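Local coordinates for uncharacterized protein (Desulfotomaculum acetoxidans, PDB 3U4Y) that is of unknown function but folds as a seven-bladed beta-propeller related to the lactonase family, at residues Val217-Leu222 with Asp244-Asn249; Ala193-Asn198 with Asn221-Ile226; Lys259-Gly264 with Lys298-Ser303. All coordinates share one frame; numbering follows the deposited sequence.

In the fold
The three interactions lie on two successive blade interfaces of the propeller. Interactions 1 and 2 both join the blade of residues 178-218 to the blade of 226-262, and interaction 3 carries on to the blade of 278-309. Interactions 1 and 2 have centres about 9 Å apart, share N221 and L222, and are tied by a probable hydrogen bond from T219 N to N198 O (2.9 Å). Interactions 1 and 3 lie about 14 Å apart, centre to centre, on neighbouring strands of one blade, where V245 N probably bonds K259 O (2.7 Å). Interactions 2 and 3 do not touch; their nearest atoms are about 8 Å apart. A Tris molecule, probably from the crystallisation liquor, sits beside interaction 1.

Interaction 1 of 3, residues Val217-Leu222 with Asp244-Asn249; sequences VGTNNL and DVFNFN
D244 and F246 set their CG atoms alike, each anti to its own carbonyl carbon and beside its own backbone N (chi1 -67° and -56°), which carries the carboxylate to N220 and the ring to V217 and G218. This is an interface between two blades of a beta-propeller: the end of strand 212-218 and the loop after it, from one blade, lie against strand 242-249 of the next. D244 OD2 takes the backbone N-H of N220 at 3.2 Å, almost straight at 172° and nearly along the C-O axis. Its other oxygen, OD1, is hydrogen-bonded to T242 OG1, and the two bonds together should limit rotation of the carboxylate. An alanine at D244 removes both acceptors and would probably leave the N220 N-H without its mate and the loop less firmly tied to the neighbouring blade. Further along, the V217 and F246 side chains pass alongside one another, running opposite ways, with V217 CG1 3.8 Å from F246 CE2. G218 O lies at the edge of the same ring, in its plane and 3.8 Å from CZ, and is also weakly bonded to a Tris molecule. F246 meets F257 edge-to-face within its own blade. The T219 methyl, CG2, crosses toward F246 CZ (4.1 Å), while T219 OG1, on the other branch, donates to N220 O at 2.7 Å, in the carbonyl plane and on a lone pair.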
ATOM      1  N   VAL A 217      -7.806   4.229  18.129  1.00 29.96           N
ATOM      2  CA  VAL A 217      -6.960   3.737  19.186  1.00 31.33           C
ATOM      3  C   VAL A 217      -5.531   4.199  18.886  1.00 23.20           C
ATOM      4  O   VAL A 217      -5.161   4.369  17.740  1.00 18.46           O
ATOM      5  CB  VAL A 217      -7.047   2.220  19.281  1.00 31.63           C
ATOM      6  CG1 VAL A 217      -6.565   1.612  17.993  1.00 42.97           C
ATOM      7  CG2 VAL A 217      -6.211   1.707  20.452  1.00 43.71           C
ATOM      8  N   GLY A 218      -4.746   4.420  19.931  1.00 16.37           N
ATOM      9  CA  GLY A 218      -3.427   4.994  19.799  1.00 14.42           C
ATOM     10  C   GLY A 218      -2.339   3.966  19.590  1.00 27.37           C
ATOM     11  O   GLY A 218      -2.539   2.783  19.823  1.00 31.38           O
ATOM     12  N   THR A 219      -1.179   4.436  19.141  1.00 32.42           N
ATOM     13  CA  THR A 219      -0.063   3.568  18.806  1.00 27.72           C
ATOM     14  C   THR A 219       1.247   4.192  19.256  1.00 36.46           C
ATOM     15  O   THR A 219       1.283   5.342  19.713  1.00 40.61           O
ATOM     16  CB  THR A 219       0.058   3.412  17.306  1.00 18.60           C
ATOM     17  OG1 THR A 219       0.658   4.594  16.776  1.00 32.84           O
ATOM     18  CG2 THR A 219      -1.295   3.253  16.693  1.00 13.30           C
ATOM     19  N   ASN A 220       2.329   3.437  19.107  1.00 31.52           N
ATOM     20  CA  ASN A 220       3.648   3.977  19.360  1.00 36.06           C
ATOM     21  C   ASN A 220       3.967   5.085  18.373  1.00 40.45           C
ATOM     22  O   ASN A 220       3.226   5.334  17.420  1.00 46.84           O
ATOM     23  CB  ASN A 220       4.703   2.889  19.245  1.00 42.99           C
ATOM     24  CG  ASN A 220       4.632   1.894  20.366  1.00 36.77           C
ATOM     25  OD1 ASN A 220       4.239   0.750  20.161  1.00 38.89           O
ATOM     26  ND2 ASN A 220       5.021   2.315  21.561  1.00 36.14           N
ATOM     27  N   ASN A 221       5.100   5.729  18.575  1.00 40.43           N
ATOM     28  CA  ASN A 221       5.424   6.870  17.745  1.00 45.68           C
ATOM     29  C   ASN A 221       5.445   6.597  16.244  1.00 41.33           C
ATOM     30  O   ASN A 221       6.235   5.781  15.753  1.00 39.89           O
ATOM     31  CB  ASN A 221       6.749   7.486  18.175  1.00 54.89           C
ATOM     32  CG  ASN A 221       6.925   8.885  17.650  1.00 53.31           C
ATOM     33  OD1 ASN A 221       5.944   9.588  17.363  1.00 49.32           O
ATOM     34  ND2 ASN A 221       8.177   9.302  17.514  1.00 53.54           N
ATOM     35  N   LEU A 222       4.547   7.282  15.542  1.00 32.97           N
ATOM     36  CA  LEU A 222       4.684   7.510  14.115  1.00 12.67           C
ATOM     37  C   LEU A 222       4.288   6.309  13.263  1.00 32.19           C
ATOM     38  O   LEU A 222       5.142   5.654  12.677  1.00 29.22           O
ATOM     39  CB  LEU A 222       6.115   7.947  13.820  1.00 13.21           C
ATOM     40  CG  LEU A 222       6.291   9.320  13.157  1.00 37.31           C
ATOM     41  CD1 LEU A 222       5.448  10.382  13.842  1.00 39.52           C
ATOM     42  CD2 LEU A 222       7.738   9.717  13.161  1.00 14.35           C
ATOM     43  N   ASP A 244       3.282  -2.912  15.969  1.00 21.83           N
ATOM     44  CA  ASP A 244       2.228  -3.086  16.950  1.00 29.95           C
ATOM     45  C   ASP A 244       1.219  -4.064  16.397  1.00 48.20           C
ATOM     46  O   ASP A 244       0.823  -3.966  15.240  1.00 57.27           O
ATOM     47  CB  ASP A 244       1.534  -1.752  17.238  1.00 13.29           C
ATOM     48  CG  ASP A 244       2.447  -0.789  17.921  1.00 25.27           C
ATOM     49  OD1 ASP A 244       3.472  -1.252  18.447  1.00 32.88           O
ATOM     50  OD2 ASP A 244       2.166   0.419  17.925  1.00 30.19           O
ATOM     51  N   VAL A 245       0.798  -5.020  17.204  1.00  9.86           N
ATOM     52  CA  VAL A 245      -0.297  -5.839  16.755  1.00 26.71           C
ATOM     53  C   VAL A 245      -1.568  -5.592  17.570  1.00 21.13           C
ATOM     54  O   VAL A 245      -1.531  -5.488  18.795  1.00 22.56           O
ATOM     55  CB  VAL A 245       0.115  -7.330  16.661  1.00 25.67           C
ATOM     56  CG1 VAL A 245       1.366  -7.578  17.470  1.00 26.68           C
ATOM     57  CG2 VAL A 245      -1.021  -8.237  17.064  1.00 14.82           C
ATOM     58  N   PHE A 246      -2.684  -5.448  16.866  1.00 19.54           N
ATOM     59  CA  PHE A 246      -3.984  -5.356  17.508  1.00 29.74           C
ATOM     60  C   PHE A 246      -4.878  -6.500  17.065  1.00 23.90           C
ATOM     61  O   PHE A 246      -4.663  -7.094  16.030  1.00 25.79           O
ATOM     62  CB  PHE A 246      -4.684  -4.064  17.124  1.00 36.63           C
ATOM     63  CG  PHE A 246      -3.895  -2.833  17.410  1.00 45.61           C
ATOM     64  CD1 PHE A 246      -2.675  -2.610  16.778  1.00 48.58           C
ATOM     65  CD2 PHE A 246      -4.391  -1.872  18.277  1.00 36.72           C
ATOM     66  CE1 PHE A 246      -1.946  -1.455  17.022  1.00 39.08           C
ATOM     67  CE2 PHE A 246      -3.679  -0.724  18.523  1.00 35.83           C
ATOM     68  CZ  PHE A 246      -2.451  -0.512  17.898  1.00 36.36           C
ATOM     69  N   ASN A 247      -5.895  -6.790  17.857  1.00 20.21           N
ATOM     70  CA  ASN A 247      -6.963  -7.670  17.438  1.00 21.63           C
ATOM     71  C   ASN A 247      -8.116  -6.802  17.013  1.00 18.24           C
ATOM     72  O   ASN A 247      -8.316  -5.739  17.578  1.00 17.78           O
ATOM     73  CB  ASN A 247      -7.423  -8.528  18.602  1.00 36.53           C
ATOM     74  CG  ASN A 247      -6.522  -9.712  18.847  1.00 42.56           C
ATOM     75  OD1 ASN A 247      -6.076  -9.933  19.977  1.00 47.29           O
ATOM     76  ND2 ASN A 247      -6.265 -10.498  17.798  1.00 31.84           N
ATOM     77  N   PHE A 248      -8.878  -7.237  16.021  1.00 17.55           N
ATOM     78  CA  PHE A 248     -10.041  -6.482  15.615  1.00  8.06           C
ATOM     79  C   PHE A 248     -11.287  -7.268  15.885  1.00 15.39           C
ATOM     80  O   PHE A 248     -11.323  -8.475  15.745  1.00 29.69           O
ATOM     81  CB  PHE A 248      -9.975  -6.121  14.146  1.00 16.94           C
ATOM     82  CG  PHE A 248     -11.029  -5.139  13.707  1.00 20.73           C
ATOM     83  CD1 PHE A 248     -11.204  -3.939  14.380  1.00 18.62           C
ATOM     84  CD2 PHE A 248     -11.816  -5.402  12.590  1.00 17.63           C
ATOM     85  CE1 PHE A 248     -12.153  -3.029  13.960  1.00 16.37           C
ATOM     86  CE2 PHE A 248     -12.769  -4.498  12.168  1.00 14.75           C
ATOM     87  CZ  PHE A 248     -12.934  -3.307  12.853  1.00 16.11           C
ATOM     88  N   ASN A 249     -12.316  -6.563  16.295  1.00 15.62           N
ATOM     89  CA  ASN A 249     -13.584  -7.174  16.551  1.00 24.16           C
ATOM     90  C   ASN A 249     -14.604  -6.677  15.548  1.00 34.78           C
ATOM     91  O   ASN A 249     -15.028  -5.515  15.583  1.00 27.34           O
ATOM     92  CB  ASN A 249     -14.046  -6.863  17.953  1.00 27.37           C
ATOM     93  CG  ASN A 249     -15.351  -7.489  18.251  1.00 26.35           C
ATOM     94  OD1 ASN A 249     -16.398  -7.041  17.774  1.00 25.49           O
ATOM     95  ND2 ASN A 249     -15.310  -8.565  19.013  1.00 37.68           N
TER

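Interaction 2 of 3, residues Ala193-Asn198 with Asn221-Ile226; sequences ANLIGN and NLPGTI
The turn that links the second and third strands of one propeller blade, with N198 and L195 in it, is met by the loop crossing to the next blade, where L222 and P223 lie. N198 makes the polar link. Its CG stands anti to the carbonyl carbon (chi1 -82°), and OD1 accepts the L222 N-H at 2.8 Å and 161°, the donor being 38° out of the carbonyl plane. The same oxygen lies 3.4 Å from P223 CD, the side chains of N198 and P223 running roughly perpendicular to each other. The N198 amide plane is turned nearly perpendicular to that of N221, with N198 ND2 3.5 Å from N221 OD1.

The apolar part involves L195 in the turn and the end of strand 189-194 before it. L195 holds CG anti to its backbone N, and its CD1 branch packs on L222 CG (3.5 Å) and beside the P223 carbonyl; the two leucine side chains meet at a slant. P223 also lays CG and CD beside N194 O, whose carbonyl receives a weak bond from N198 N inside the turn. A193 CB completes the apolar contact, 4.4 Å from P223 CB and 3.9 Å from I226 CD1.

Around this joint, N194 turns its OD1 to S173 OG. T225 touches N180 of strand 178-183, and P223 and I226 pack on V237 of strand 234-238; the crossing loop thus touches strands of both blades.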
ATOM      1  N   ALA A 193      -4.113   5.502   9.328  1.00 16.17           N
ATOM      2  CA  ALA A 193      -2.965   5.783  10.169  1.00 28.17           C
ATOM      3  C   ALA A 193      -2.804   7.292  10.295  1.00 33.89           C
ATOM      4  O   ALA A 193      -2.644   8.002   9.297  1.00 30.91           O
ATOM      5  CB  ALA A 193      -1.725   5.181   9.575  1.00 34.47           C
ATOM      6  N   ASN A 194      -2.870   7.772  11.531  1.00 27.43           N
ATOM      7  CA  ASN A 194      -2.716   9.177  11.824  1.00 16.79           C
ATOM      8  C   ASN A 194      -1.320   9.364  12.355  1.00 26.22           C
ATOM      9  O   ASN A 194      -0.972   8.874  13.428  1.00 23.56           O
ATOM     10  CB  ASN A 194      -3.743   9.592  12.848  1.00 13.48           C
ATOM     11  CG  ASN A 194      -5.168   9.432  12.342  1.00 16.09           C
ATOM     12  OD1 ASN A 194      -5.551   9.993  11.313  1.00 18.65           O
ATOM     13  ND2 ASN A 194      -5.968   8.687  13.085  1.00 17.75           N
ATOM     14  N   LEU A 195      -0.508  10.053  11.568  1.00 30.87           N
ATOM     15  CA  LEU A 195       0.932  10.016  11.755  1.00 29.37           C
ATOM     16  C   LEU A 195       1.419  10.831  12.959  1.00 25.94           C
ATOM     17  O   LEU A 195       2.294  10.385  13.701  1.00 27.08           O
ATOM     18  CB  LEU A 195       1.635  10.413  10.455  1.00 27.56           C
ATOM     19  CG  LEU A 195       3.150  10.218  10.309  1.00 35.20           C
ATOM     20  CD1 LEU A 195       3.644   8.938  10.949  1.00 42.75           C
ATOM     21  CD2 LEU A 195       3.506  10.229   8.851  1.00 32.48           C
ATOM     22  N   ILE A 196       0.867  12.015  13.175  1.00 17.94           N
ATOM     23  CA  ILE A 196       1.239  12.707  14.397  1.00 30.29           C
ATOM     24  C   ILE A 196       0.260  12.413  15.528  1.00 33.24           C
ATOM     25  O   ILE A 196       0.661  12.355  16.681  1.00 35.20           O
ATOM     26  CB  ILE A 196       1.468  14.224  14.220  1.00 34.02           C
ATOM     27  CG1 ILE A 196       0.253  14.884  13.601  1.00 44.83           C
ATOM     28  CG2 ILE A 196       2.691  14.492  13.369  1.00 10.19           C
ATOM     29  CD1 ILE A 196       0.342  16.391  13.621  1.00 49.17           C
ATOM     30  N   GLY A 197      -1.011  12.198  15.189  1.00 32.80           N
ATOM     31  CA  GLY A 197      -2.016  11.792  16.158  1.00 17.19           C
ATOM     32  C   GLY A 197      -1.598  10.514  16.862  1.00 28.27           C
ATOM     33  O   GLY A 197      -2.034  10.244  17.980  1.00 32.06           O
ATOM     34  N   ASN A 198      -0.741   9.724  16.215  1.00 30.94           N
ATOM     35  CA  ASN A 198      -0.289   8.451  16.781  1.00 20.51           C
ATOM     36  C   ASN A 198      -1.462   7.570  17.152  1.00 29.48           C
ATOM     37  O   ASN A 198      -1.601   7.144  18.288  1.00 36.21           O
ATOM     38  CB  ASN A 198       0.540   8.698  18.016  1.00 17.67           C
ATOM     39  CG  ASN A 198       1.944   9.026  17.700  1.00 31.30           C
ATOM     40  OD1 ASN A 198       2.401   8.841  16.574  1.00 55.70           O
ATOM     41  ND2 ASN A 198       2.666   9.495  18.696  1.00 22.69           N
ATOM     42  N   ASN A 221       5.100   5.729  18.575  1.00 40.43           N
ATOM     43  CA  ASN A 221       5.424   6.870  17.745  1.00 45.68           C
ATOM     44  C   ASN A 221       5.445   6.597  16.244  1.00 41.33           C
ATOM     45  O   ASN A 221       6.235   5.781  15.753  1.00 39.89           O
ATOM     46  CB  ASN A 221       6.749   7.486  18.175  1.00 54.89           C
ATOM     47  CG  ASN A 221       6.925   8.885  17.650  1.00 53.31           C
ATOM     48  OD1 ASN A 221       5.944   9.588  17.363  1.00 49.32           O
ATOM     49  ND2 ASN A 221       8.177   9.302  17.514  1.00 53.54           N
ATOM     50  N   LEU A 222       4.547   7.282  15.542  1.00 32.97           N
ATOM     51  CA  LEU A 222       4.684   7.510  14.115  1.00 12.67           C
ATOM     52  C   LEU A 222       4.288   6.309  13.263  1.00 32.19           C
ATOM     53  O   LEU A 222       5.142   5.654  12.677  1.00 29.22           O
ATOM     54  CB  LEU A 222       6.115   7.947  13.820  1.00 13.21           C
ATOM     55  CG  LEU A 222       6.291   9.320  13.157  1.00 37.31           C
ATOM     56  CD1 LEU A 222       5.448  10.382  13.842  1.00 39.52           C
ATOM     57  CD2 LEU A 222       7.738   9.717  13.161  1.00 14.35           C
ATOM     58  N   PRO A 223       2.977   6.026  13.193  1.00 34.58           N
ATOM     59  CA  PRO A 223       2.446   4.866  12.470  1.00 22.53           C
ATOM     60  C   PRO A 223       2.439   5.033  10.947  1.00 30.33           C
ATOM     61  O   PRO A 223       1.869   5.988  10.420  1.00 30.11           O
ATOM     62  CB  PRO A 223       1.016   4.763  13.000  1.00 16.13           C
ATOM     63  CG  PRO A 223       0.662   6.168  13.415  1.00 21.29           C
ATOM     64  CD  PRO A 223       1.927   6.733  13.958  1.00 35.97           C
ATOM     65  N   GLY A 224       3.046   4.084  10.242  1.00 38.21           N
ATOM     66  CA  GLY A 224       3.156   4.181   8.801  1.00 41.93           C
ATOM     67  C   GLY A 224       2.152   3.371   8.002  1.00 46.01           C
ATOM     68  O   GLY A 224       1.311   3.923   7.293  1.00 52.96           O
ATOM     69  N   THR A 225       2.245   2.054   8.103  1.00 41.44           N
ATOM     70  CA  THR A 225       1.478   1.195   7.215  1.00 41.62           C
ATOM     71  C   THR A 225       0.720   0.119   7.983  1.00 32.89           C
ATOM     72  O   THR A 225       1.209  -0.417   8.979  1.00 22.05           O
ATOM     73  CB  THR A 225       2.371   0.603   6.058  1.00 47.27           C
ATOM     74  OG1 THR A 225       2.585  -0.804   6.246  1.00 38.75           O
ATOM     75  CG2 THR A 225       3.727   1.353   5.961  1.00 25.29           C
ATOM     76  N   ILE A 226      -0.486  -0.173   7.501  1.00 31.60           N
ATOM     77  CA  ILE A 226      -1.405  -1.094   8.154  1.00 24.94           C
ATOM     78  C   ILE A 226      -1.538  -2.362   7.342  1.00 35.06           C
ATOM     79  O   ILE A 226      -2.027  -2.320   6.210  1.00 48.13           O
ATOM     80  CB  ILE A 226      -2.842  -0.504   8.229  1.00 32.77           C
ATOM     81  CG1 ILE A 226      -2.836   0.966   8.654  1.00 26.04           C
ATOM     82  CG2 ILE A 226      -3.703  -1.321   9.154  1.00 35.81           C
ATOM     83  CD1 ILE A 226      -1.789   1.291   9.662  1.00 27.22           C
TER

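Interaction 3 of 3, residues Lys259-Gly264 with Lys298-Ser303; sequences KSFGHG and KVFTIS
K298 and F300 reach across from strand 296-301, in one propeller blade, to F261 near the end of strand 254-262 in the blade before it and to H263 in the loop just after that strand. The two strand segments run roughly antiparallel, at 147°, but their axes stay 10.5 Å apart, so the segments meet through side chains, and toward S303 through backbone atoms as well, with no strand pairing.

K298 comes first. Its chain is extended beyond CG and brings NZ to 3.6 Å from H263 O, with the aliphatic CD following behind. F300 gives the largest share of the contact from this segment. With CG beside its backbone N and anti to the carbonyl carbon (chi1 -65°), the ring is directed at the opposite segment, where H263 O lies at its edge, near the ring plane and 3.5 Å from CZ. H263 CB packs on the same CZ, while the imidazole leads away and bonds through NE2 to T239 O. F300 CD1 also approaches F261 CE1, at 4.0 Å. These rings are oblique to one another, with centroids 5.8 Å apart and planes at 39°; I289 of strand 286-291 also touches F300.

From T301 onward the backbone does the touching. T301 O lies beside F261 CZ, while its OG1 shares a hydrogen bond with S303 OG and another with K305 O, binding the turn to itself. The CB of I302 points away, but its carbonyl is offered, with O 3.8 Å from F261 CE2. F261 thus has two carbonyl oxygens, of T301 and I302, and the F300 ring close to it. S303 ends the contact, its backbone C beside F261 CD2 and its O 4.0 Å from CE of K259, a lysine whose chain bends at chi2 and chi4.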
ATOM      1  N   LYS A 259       0.190  -6.513  21.547  1.00 35.41           N
ATOM      2  CA  LYS A 259       1.587  -6.310  21.893  1.00 38.82           C
ATOM      3  C   LYS A 259       2.358  -5.617  20.784  1.00 41.43           C
ATOM      4  O   LYS A 259       1.850  -5.396  19.687  1.00 39.74           O
ATOM      5  CB  LYS A 259       2.252  -7.643  22.186  1.00 37.79           C
ATOM      6  CG  LYS A 259       2.287  -8.551  20.989  1.00 43.37           C
ATOM      7  CD  LYS A 259       3.526  -9.417  21.036  1.00 58.82           C
ATOM      8  CE  LYS A 259       3.479 -10.502  19.986  1.00 69.50           C
ATOM      9  NZ  LYS A 259       2.258 -11.345  20.143  1.00 79.71           N
ATOM     10  N   SER A 260       3.603  -5.289  21.091  1.00 42.36           N
ATOM     11  CA  SER A 260       4.488  -4.636  20.144  1.00 32.24           C
ATOM     12  C   SER A 260       5.843  -5.278  20.220  1.00 28.59           C
ATOM     13  O   SER A 260       6.165  -5.951  21.192  1.00 39.17           O
ATOM     14  CB  SER A 260       4.618  -3.160  20.475  1.00 37.15           C
ATOM     15  OG  SER A 260       4.341  -2.929  21.846  1.00 52.74           O
ATOM     16  N   PHE A 261       6.629  -5.108  19.173  1.00 24.96           N
ATOM     17  CA  PHE A 261       8.014  -5.549  19.205  1.00 28.75           C
ATOM     18  C   PHE A 261       8.797  -4.606  18.327  1.00 30.85           C
ATOM     19  O   PHE A 261       8.254  -4.051  17.378  1.00 38.88           O
ATOM     20  CB  PHE A 261       8.185  -7.027  18.806  1.00 25.96           C
ATOM     21  CG  PHE A 261       7.711  -7.363  17.413  1.00 40.11           C
ATOM     22  CD1 PHE A 261       8.542  -7.177  16.315  1.00 48.53           C
ATOM     23  CD2 PHE A 261       6.454  -7.911  17.203  1.00 40.77           C
ATOM     24  CE1 PHE A 261       8.112  -7.501  15.030  1.00 47.81           C
ATOM     25  CE2 PHE A 261       6.018  -8.237  15.927  1.00 44.20           C
ATOM     26  CZ  PHE A 261       6.851  -8.030  14.837  1.00 48.09           C
ATOM     27  N   GLY A 262      10.055  -4.380  18.675  1.00 26.18           N
ATOM     28  CA  GLY A 262      10.852  -3.410  17.955  1.00 28.06           C
ATOM     29  C   GLY A 262      11.590  -4.027  16.785  1.00 33.80           C
ATOM     30  O   GLY A 262      12.238  -5.066  16.916  1.00 35.11           O
ATOM     31  N   HIS A 263      11.507  -3.382  15.632  1.00 31.30           N
ATOM     32  CA  HIS A 263      12.201  -3.906  14.472  1.00 37.99           C
ATOM     33  C   HIS A 263      13.695  -3.559  14.442  1.00 42.86           C
ATOM     34  O   HIS A 263      14.476  -4.193  13.732  1.00 36.38           O
ATOM     35  CB  HIS A 263      11.505  -3.473  13.191  1.00 36.63           C
ATOM     36  CG  HIS A 263      11.064  -2.047  13.188  1.00 34.58           C
ATOM     37  ND1 HIS A 263      11.904  -1.008  13.522  1.00 38.31           N
ATOM     38  CD2 HIS A 263       9.874  -1.482  12.866  1.00 33.07           C
ATOM     39  CE1 HIS A 263      11.247   0.135  13.417  1.00 37.84           C
ATOM     40  NE2 HIS A 263      10.014  -0.125  13.017  1.00 28.87           N
ATOM     41  N   GLY A 264      14.096  -2.570  15.231  1.00 49.21           N
ATOM     42  CA  GLY A 264      15.484  -2.152  15.246  1.00 50.23           C
ATOM     43  C   GLY A 264      15.955  -1.798  13.850  1.00 51.92           C
ATOM     44  O   GLY A 264      17.018  -2.223  13.422  1.00 56.68           O
ATOM     45  N   LYS A 298      14.121  -6.687   6.075  1.00 36.35           N
ATOM     46  CA  LYS A 298      14.220  -7.614   7.197  1.00 44.21           C
ATOM     47  C   LYS A 298      12.946  -8.449   7.311  1.00 44.04           C
ATOM     48  O   LYS A 298      11.859  -7.988   6.967  1.00 46.62           O
ATOM     49  CB  LYS A 298      14.490  -6.855   8.499  1.00 51.28           C
ATOM     50  CG  LYS A 298      15.462  -7.555   9.434  1.00 58.50           C
ATOM     51  CD  LYS A 298      15.552  -6.853  10.785  1.00 62.33           C
ATOM     52  CE  LYS A 298      16.529  -7.572  11.716  1.00 67.85           C
ATOM     53  NZ  LYS A 298      16.364  -7.221  13.162  1.00 65.43           N
ATOM     54  N   VAL A 299      13.078  -9.684   7.778  1.00 37.34           N
ATOM     55  CA  VAL A 299      11.920 -10.549   7.928  1.00 27.24           C
ATOM     56  C   VAL A 299      11.781 -11.022   9.366  1.00 34.15           C
ATOM     57  O   VAL A 299      12.751 -11.455   9.998  1.00 26.52           O
ATOM     58  CB  VAL A 299      11.983 -11.732   6.983  1.00 26.34           C
ATOM     59  CG1 VAL A 299      10.671 -12.460   6.971  1.00 31.09           C
ATOM     60  CG2 VAL A 299      12.294 -11.234   5.595  1.00 49.10           C
ATOM     61  N   PHE A 300      10.565 -10.900   9.881  1.00 34.04           N
ATOM     62  CA  PHE A 300      10.273 -11.278  11.238  1.00 34.68           C
ATOM     63  C   PHE A 300       9.154 -12.269  11.203  1.00 39.16           C
ATOM     64  O   PHE A 300       8.424 -12.365  10.220  1.00 38.79           O
ATOM     65  CB  PHE A 300       9.781 -10.077  12.026  1.00 32.80           C
ATOM     66  CG  PHE A 300      10.797  -9.004  12.196  1.00 38.65           C
ATOM     67  CD1 PHE A 300      11.505  -8.887  13.380  1.00 39.07           C
ATOM     68  CD2 PHE A 300      11.040  -8.093  11.179  1.00 43.29           C
ATOM     69  CE1 PHE A 300      12.443  -7.882  13.552  1.00 37.23           C
ATOM     70  CE2 PHE A 300      11.977  -7.086  11.337  1.00 41.46           C
ATOM     71  CZ  PHE A 300      12.682  -6.982  12.529  1.00 40.11           C
ATOM     72  N   THR A 301       9.000 -12.992  12.299  1.00 42.55           N
ATOM     73  CA  THR A 301       7.783 -13.749  12.522  1.00 42.85           C
ATOM     74  C   THR A 301       6.826 -12.800  13.224  1.00 41.47           C
ATOM     75  O   THR A 301       7.257 -11.835  13.867  1.00 34.58           O
ATOM     76  CB  THR A 301       8.052 -14.974  13.396  1.00 38.93           C
ATOM     77  OG1 THR A 301       8.654 -14.555  14.625  1.00 41.48           O
ATOM     78  CG2 THR A 301       9.018 -15.889  12.703  1.00 31.86           C
ATOM     79  N   ILE A 302       5.534 -13.054  13.089  1.00 39.37           N
ATOM     80  CA  ILE A 302       4.533 -12.199  13.707  1.00 35.41           C
ATOM     81  C   ILE A 302       4.639 -12.180  15.232  1.00 49.27           C
ATOM     82  O   ILE A 302       3.967 -11.391  15.896  1.00 57.82           O
ATOM     83  CB  ILE A 302       3.126 -12.633  13.315  1.00 33.21           C
ATOM     84  CG1 ILE A 302       2.888 -14.092  13.726  1.00 36.56           C
ATOM     85  CG2 ILE A 302       2.930 -12.480  11.835  1.00 33.95           C
ATOM     86  CD1 ILE A 302       1.599 -14.663  13.187  1.00 34.36           C
ATOM     87  N   SER A 303       5.473 -13.049  15.794  1.00 48.96           N
ATOM     88  CA  SER A 303       5.700 -13.031  17.236  1.00 46.38           C
ATOM     89  C   SER A 303       6.849 -12.101  17.602  1.00 55.28           C
ATOM     90  O   SER A 303       7.099 -11.850  18.776  1.00 65.38           O
ATOM     91  CB  SER A 303       5.966 -14.432  17.769  1.00 48.68           C
ATOM     92  OG  SER A 303       6.933 -15.108  16.979  1.00 65.34           O
TER